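Purine nucleosidase, (IunH-1) (Sulfolobus solfataricus, PDB 3T8J) is a purine nucleosidase by name, built on a mixed, largely parallel beta sheet flanked by helices, with a sodium ion bound. Local coordinates at residues Pro159-Phe163 against Asn164-Asp168; Tyr293-Lys297 against Lys298-Glu302. One frame throughout, in Å; residues are numbered along the deposited sequence.

How the contacts relate
Both contacts are helix N-termini capped by the residue just before the helix, yet they sit in different parts of one chain, with centres 24 Å apart and nearest atoms about 13 Å apart. Contact 1 is buried: a loop after strand 141-147 runs into the short helix 163-167, close to the bound sodium ion, and a carboxylate takes two backbone N-H groups. Contact 2 lies farther out and is partly buried; there strand 289-295 passes into the long helix 297-308, and an amide oxygen does the capping. The apolar contacts differ too: a Val-167 methyl lies over the face of Phe-163, whereas Phe-300 meets Ile-295 through its CB.

Contact 1: residues Pro159-Phe163 against Asn164-Asp168; sequences PVAEF and NIWVD
Glu-162 hands its backbone oxygen to Trp-166, N to O 3.0 Å, and Phe-163 O takes Val-167 N in the same i to i+4 pattern, so the chain coming out of the extended Ala-161 and Glu-162 closes at once into the first turn of helix 163-167. This is a helix N-cap with Glu-162 as the capping residue. Its CG lies anti to the backbone N (chi1 180°), and a bend at chi2 of -81° folds the carboxylate back over the helix start. OE2 accepts from Asn-164 N at 2.8 Å, the donor standing well above the carboxylate plane; OE1 accepts from Ile-165 N at 3.1 Å on its syn side. OE1 is also bonded to Gly-149 N, so three backbone N-H groups grip this buried carboxylate and fix its rotation.

Asn-164 crosses the carboxylate with its amide plane turned 79° from it. Its ND2 reaches away to Met-147 O, at the end of strand 141-147, and the side chain lies about 5 Å from the bound sodium ion, so the helix start belongs to the surroundings of the metal site without supplying one of its ligands. Ala-161 CB lies 4.3 Å from Trp-166 CB, a loose apolar contact, while the indole makes a cation-pi contact with Arg-269. Phe-163 packs on Asp-9, a sodium ligand, and Val-167 covers one face of its ring: CG2 sits 3.5 Å from the ring centroid, displaced toward the rim nearest CZ.

Contact 2: residues Tyr293-Lys297 against Lys298-Glu302; sequences YEINK and KSFME
Asn-296 turns its CG anti to the backbone N (chi1 -174°), and a chi2 of -41° swings OD1 round to the start of helix 297-308, where it accepts from Ser-299 N at 3.0 Å. The N-H points almost straight at the oxygen, but the donor stands above the amide's carbonyl plane, 52° out of it. Lys-298 N is close to the same oxygen, and the hydroxyl of Ser-299 lies beside the amide, its OG 3.4 Å from Asn-296 CG.

The backbone continues the turn. Asn-296 O takes Phe-300 N at 3.1 Å, and Lys-297 O takes Met-301 N at 2.9 Å. The extended side chain of Lys-297 runs alongside Met-301, pointing the same way, with CE 4.1 Å from Met-301 CG. Beyond that hydrocarbon contact, NZ forms a salt bridge with Glu-199 and a hydrogen bond to Pro-194 O, tying the helix start to neighbouring parts of the chain.

On the buried side, Ile-295 CD1 rests 4.1 Å from Phe-300 CB, and both side chains pack on helix 237-246, sharing Ile-240. A last strand residue and the first helical turn thus meet the same hydrophobic layer. The whole is a strand-to-helix connection closed by an asparagine N-cap, at the point where strand 289-295 leaves the central mixed sheet for the chain's C-terminal helix.

Contact 1: residues Pro159-Phe163 against Asn164-Asp168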
loop_
_atom_site.group_PDB
_atom_site.type_symbol
_atom_site.label_atom_id
_atom_site.label_comp_id
_atom_site.label_asym_id
_atom_site.label_seq_id
_atom_site.Cartn_x
_atom_site.Cartn_y
_atom_site.Cartn_z
ATOM N N PRO A 159 -5.244 15.900 -7.744
ATOM C CA PRO A 159 -6.479 15.760 -8.510
ATOM C C PRO A 159 -7.669 15.174 -7.720
ATOM O O PRO A 159 -8.812 15.493 -8.016
ATOM C CB PRO A 159 -6.081 14.819 -9.628
ATOM C CG PRO A 159 -4.638 15.115 -9.855
ATOM C CD PRO A 159 -4.087 15.364 -8.477
ATOM N N VAL A 160 -7.385 14.350 -6.714
ATOM C CA VAL A 160 -8.451 13.616 -6.026
ATOM C C VAL A 160 -8.610 13.891 -4.518
ATOM O O VAL A 160 -9.559 13.357 -3.916
ATOM C CB VAL A 160 -8.288 12.086 -6.244
ATOM C CG1 VAL A 160 -8.499 11.704 -7.723
ATOM C CG2 VAL A 160 -6.952 11.579 -5.754
ATOM N N ALA A 161 -7.722 14.680 -3.919
ATOM C CA ALA A 161 -7.739 14.962 -2.482
ATOM C C ALA A 161 -7.796 16.464 -2.180
ATOM O O ALA A 161 -7.227 17.303 -2.936
ATOM C CB ALA A 161 -6.531 14.318 -1.780
ATOM N N GLU A 162 -8.427 16.783 -1.069
ATOM C CA GLU A 162 -8.552 18.120 -0.522
ATOM C C GLU A 162 -7.417 18.400 0.482
ATOM O O GLU A 162 -6.967 17.523 1.222
ATOM C CB GLU A 162 -9.933 18.282 0.120
ATOM C CG GLU A 162 -10.212 19.617 0.739
ATOM C CD GLU A 162 -9.623 19.761 2.123
ATOM O OE1 GLU A 162 -9.546 18.738 2.864
ATOM O OE2 GLU A 162 -9.275 20.905 2.488
ATOM N N PHE A 163 -6.950 19.649 0.495
ATOM C CA PHE A 163 -5.769 20.053 1.236
ATOM C C PHE A 163 -5.759 19.700 2.729
ATOM O O PHE A 163 -4.790 19.118 3.210
ATOM C CB PHE A 163 -5.579 21.561 1.072
ATOM C CG PHE A 163 -4.322 22.094 1.680
ATOM C CD1 PHE A 163 -3.109 21.942 1.015
ATOM C CD2 PHE A 163 -4.342 22.775 2.888
ATOM C CE1 PHE A 163 -1.931 22.449 1.563
ATOM C CE2 PHE A 163 -3.173 23.293 3.426
ATOM C CZ PHE A 163 -1.973 23.154 2.746
ATOM N N ASN A 164 -6.801 20.071 3.467
ATOM C CA ASN A 164 -6.771 19.877 4.935
ATOM C C ASN A 164 -6.569 18.404 5.303
ATOM O O ASN A 164 -5.762 18.083 6.178
ATOM C CB ASN A 164 -8.051 20.388 5.593
ATOM C CG ASN A 164 -8.137 21.894 5.601
ATOM O OD1 ASN A 164 -7.127 22.589 5.425
ATOM N ND2 ASN A 164 -9.358 22.437 5.829
ATOM N N ILE A 165 -7.290 17.510 4.622
ATOM C CA ILE A 165 -7.148 16.075 4.896
ATOM C C ILE A 165 -5.799 15.553 4.397
ATOM O O ILE A 165 -5.105 14.793 5.090
ATOM C CB ILE A 165 -8.304 15.261 4.275
ATOM C CG1 ILE A 165 -9.671 15.815 4.714
ATOM C CG2 ILE A 165 -8.191 13.728 4.614
ATOM C CD1 ILE A 165 -9.905 15.788 6.231
ATOM N N TRP A 166 -5.392 15.971 3.186
ATOM C CA TRP A 166 -4.127 15.524 2.597
ATOM C C TRP A 166 -2.882 15.913 3.460
ATOM O O TRP A 166 -1.928 15.135 3.557
ATOM C CB TRP A 166 -3.985 16.127 1.175
ATOM C CG TRP A 166 -2.706 15.775 0.492
ATOM C CD1 TRP A 166 -2.449 14.687 -0.317
ATOM C CD2 TRP A 166 -1.484 16.526 0.536
ATOM N NE1 TRP A 166 -1.141 14.699 -0.748
ATOM C CE2 TRP A 166 -0.526 15.817 -0.228
ATOM C CE3 TRP A 166 -1.096 17.717 1.175
ATOM C CZ2 TRP A 166 0.777 16.271 -0.384
ATOM C CZ3 TRP A 166 0.199 18.157 1.009
ATOM C CH2 TRP A 166 1.120 17.432 0.243
ATOM N N VAL A 167 -2.884 17.102 4.047
ATOM C CA VAL A 167 -1.708 17.584 4.827
ATOM C C VAL A 167 -1.361 16.607 5.940
ATOM O O VAL A 167 -0.200 16.240 6.147
ATOM C CB VAL A 167 -1.916 19.000 5.363
ATOM C CG1 VAL A 167 -0.931 19.333 6.508
ATOM C CG2 VAL A 167 -1.796 20.051 4.219
ATOM N N ASP A 168 -2.411 16.140 6.630
ATOM C CA ASP A 168 -2.237 15.205 7.745
ATOM C C ASP A 168 -3.350 14.169 7.751
ATOM O O ASP A 168 -4.305 14.285 8.512
ATOM C CB ASP A 168 -2.075 15.905 9.090
ATOM C CG ASP A 168 -1.516 14.977 10.164
ATOM O OD1 ASP A 168 -1.490 13.743 9.939
ATOM O OD2 ASP A 168 -1.092 15.463 11.244
#

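Contact 2: residues Tyr293-Lys297 against Lys298-Glu302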
loop_
_atom_site.group_PDB
_atom_site.type_symbol
_atom_site.label_atom_id
_atom_site.label_comp_id
_atom_site.label_asym_id
_atom_site.label_seq_id
_atom_site.Cartn_x
_atom_site.Cartn_y
_atom_site.Cartn_z
ATOM N N TYR A 293 -24.089 18.411 1.183
ATOM C CA TYR A 293 -23.997 18.249 -0.269
ATOM C C TYR A 293 -24.504 19.459 -1.058
ATOM O O TYR A 293 -24.168 19.592 -2.234
ATOM C CB TYR A 293 -24.738 16.968 -0.714
ATOM C CG TYR A 293 -23.939 15.692 -0.500
ATOM C CD1 TYR A 293 -24.043 14.927 0.668
ATOM C CD2 TYR A 293 -23.042 15.253 -1.467
ATOM C CE1 TYR A 293 -23.285 13.748 0.827
ATOM C CE2 TYR A 293 -22.288 14.085 -1.305
ATOM C CZ TYR A 293 -22.401 13.346 -0.142
ATOM O OH TYR A 293 -21.624 12.190 -0.011
ATOM N N GLU A 294 -25.307 20.327 -0.437
ATOM C CA GLU A 294 -25.840 21.536 -1.082
ATOM C C GLU A 294 -26.042 22.660 -0.049
ATOM O O GLU A 294 -26.276 22.379 1.141
ATOM C CB GLU A 294 -27.189 21.242 -1.781
ATOM C CG GLU A 294 -27.176 20.141 -2.860
ATOM C CD GLU A 294 -28.562 19.868 -3.457
ATOM O OE1 GLU A 294 -29.408 20.792 -3.518
ATOM O OE2 GLU A 294 -28.796 18.709 -3.865
ATOM N N ILE A 295 -25.945 23.909 -0.511
ATOM C CA ILE A 295 -26.226 25.099 0.303
ATOM C C ILE A 295 -27.168 26.055 -0.449
ATOM O O ILE A 295 -27.380 25.926 -1.655
ATOM C CB ILE A 295 -24.944 25.878 0.756
ATOM C CG1 ILE A 295 -24.357 26.727 -0.372
ATOM C CG2 ILE A 295 -23.866 24.921 1.309
ATOM C CD1 ILE A 295 -23.383 27.754 0.099
ATOM N N ASN A 296 -27.734 26.984 0.312
ATOM C CA ASN A 296 -28.475 28.125 -0.219
ATOM C C ASN A 296 -27.499 29.285 -0.403
ATOM O O ASN A 296 -27.092 29.921 0.574
ATOM C CB ASN A 296 -29.611 28.497 0.751
ATOM C CG ASN A 296 -30.520 29.594 0.205
ATOM O OD1 ASN A 296 -30.062 30.565 -0.398
ATOM N ND2 ASN A 296 -31.823 29.441 0.423
ATOM N N LYS A 297 -27.101 29.546 -1.655
ATOM C CA LYS A 297 -26.094 30.570 -1.942
ATOM C C LYS A 297 -26.545 31.957 -1.494
ATOM O O LYS A 297 -25.738 32.727 -0.956
ATOM C CB LYS A 297 -25.726 30.635 -3.425
ATOM C CG LYS A 297 -24.391 31.369 -3.616
ATOM C CD LYS A 297 -24.089 31.852 -5.000
ATOM C CE LYS A 297 -22.813 32.698 -4.909
ATOM N NZ LYS A 297 -22.413 33.286 -6.177
ATOM N N LYS A 298 -27.813 32.269 -1.729
ATOM C CA LYS A 298 -28.352 33.581 -1.396
ATOM C C LYS A 298 -28.231 33.836 0.100
ATOM O O LYS A 298 -27.768 34.899 0.518
ATOM C CB LYS A 298 -29.812 33.691 -1.837
ATOM C CG LYS A 298 -30.475 35.009 -1.467
ATOM C CD LYS A 298 -31.831 35.140 -2.132
ATOM C CE LYS A 298 -32.568 36.395 -1.676
ATOM N NZ LYS A 298 -33.932 36.494 -2.266
ATOM N N SER A 299 -28.615 32.844 0.902
ATOM C CA SER A 299 -28.527 32.967 2.357
ATOM C C SER A 299 -27.083 33.141 2.823
ATOM O O SER A 299 -26.821 33.941 3.719
ATOM C CB SER A 299 -29.166 31.756 3.052
ATOM O OG SER A 299 -30.556 31.710 2.810
ATOM N N PHE A 300 -26.158 32.399 2.212
ATOM C CA PHE A 300 -24.755 32.516 2.570
ATOM C C PHE A 300 -24.227 33.918 2.274
ATOM O O PHE A 300 -23.610 34.553 3.127
ATOM C CB PHE A 300 -23.902 31.469 1.843
ATOM C CG PHE A 300 -22.436 31.733 1.962
ATOM C CD1 PHE A 300 -21.812 31.714 3.196
ATOM C CD2 PHE A 300 -21.685 32.048 0.852
ATOM C CE1 PHE A 300 -20.465 31.989 3.322
ATOM C CE2 PHE A 300 -20.337 32.337 0.964
ATOM C CZ PHE A 300 -19.720 32.315 2.205
ATOM N N MET A 301 -24.494 34.422 1.075
ATOM C CA MET A 301 -23.983 35.743 0.700
ATOM C C MET A 301 -24.605 36.863 1.525
ATOM O O MET A 301 -23.979 37.887 1.756
ATOM C CB MET A 301 -24.152 35.994 -0.797
ATOM C CG MET A 301 -23.231 35.145 -1.663
ATOM S SD MET A 301 -21.465 35.373 -1.330
ATOM C CE MET A 301 -21.177 37.024 -1.978
ATOM N N GLU A 302 -25.828 36.661 1.995
ATOM C CA GLU A 302 -26.427 37.624 2.921
ATOM C C GLU A 302 -25.591 37.760 4.211
ATOM O O GLU A 302 -25.428 38.880 4.717
ATOM C CB GLU A 302 -27.887 37.260 3.218
ATOM C CG GLU A 302 -28.794 37.491 2.016
ATOM C CD GLU A 302 -30.262 37.135 2.264
ATOM O OE1 GLU A 302 -30.564 36.456 3.276
ATOM O OE2 GLU A 302 -31.118 37.544 1.443
#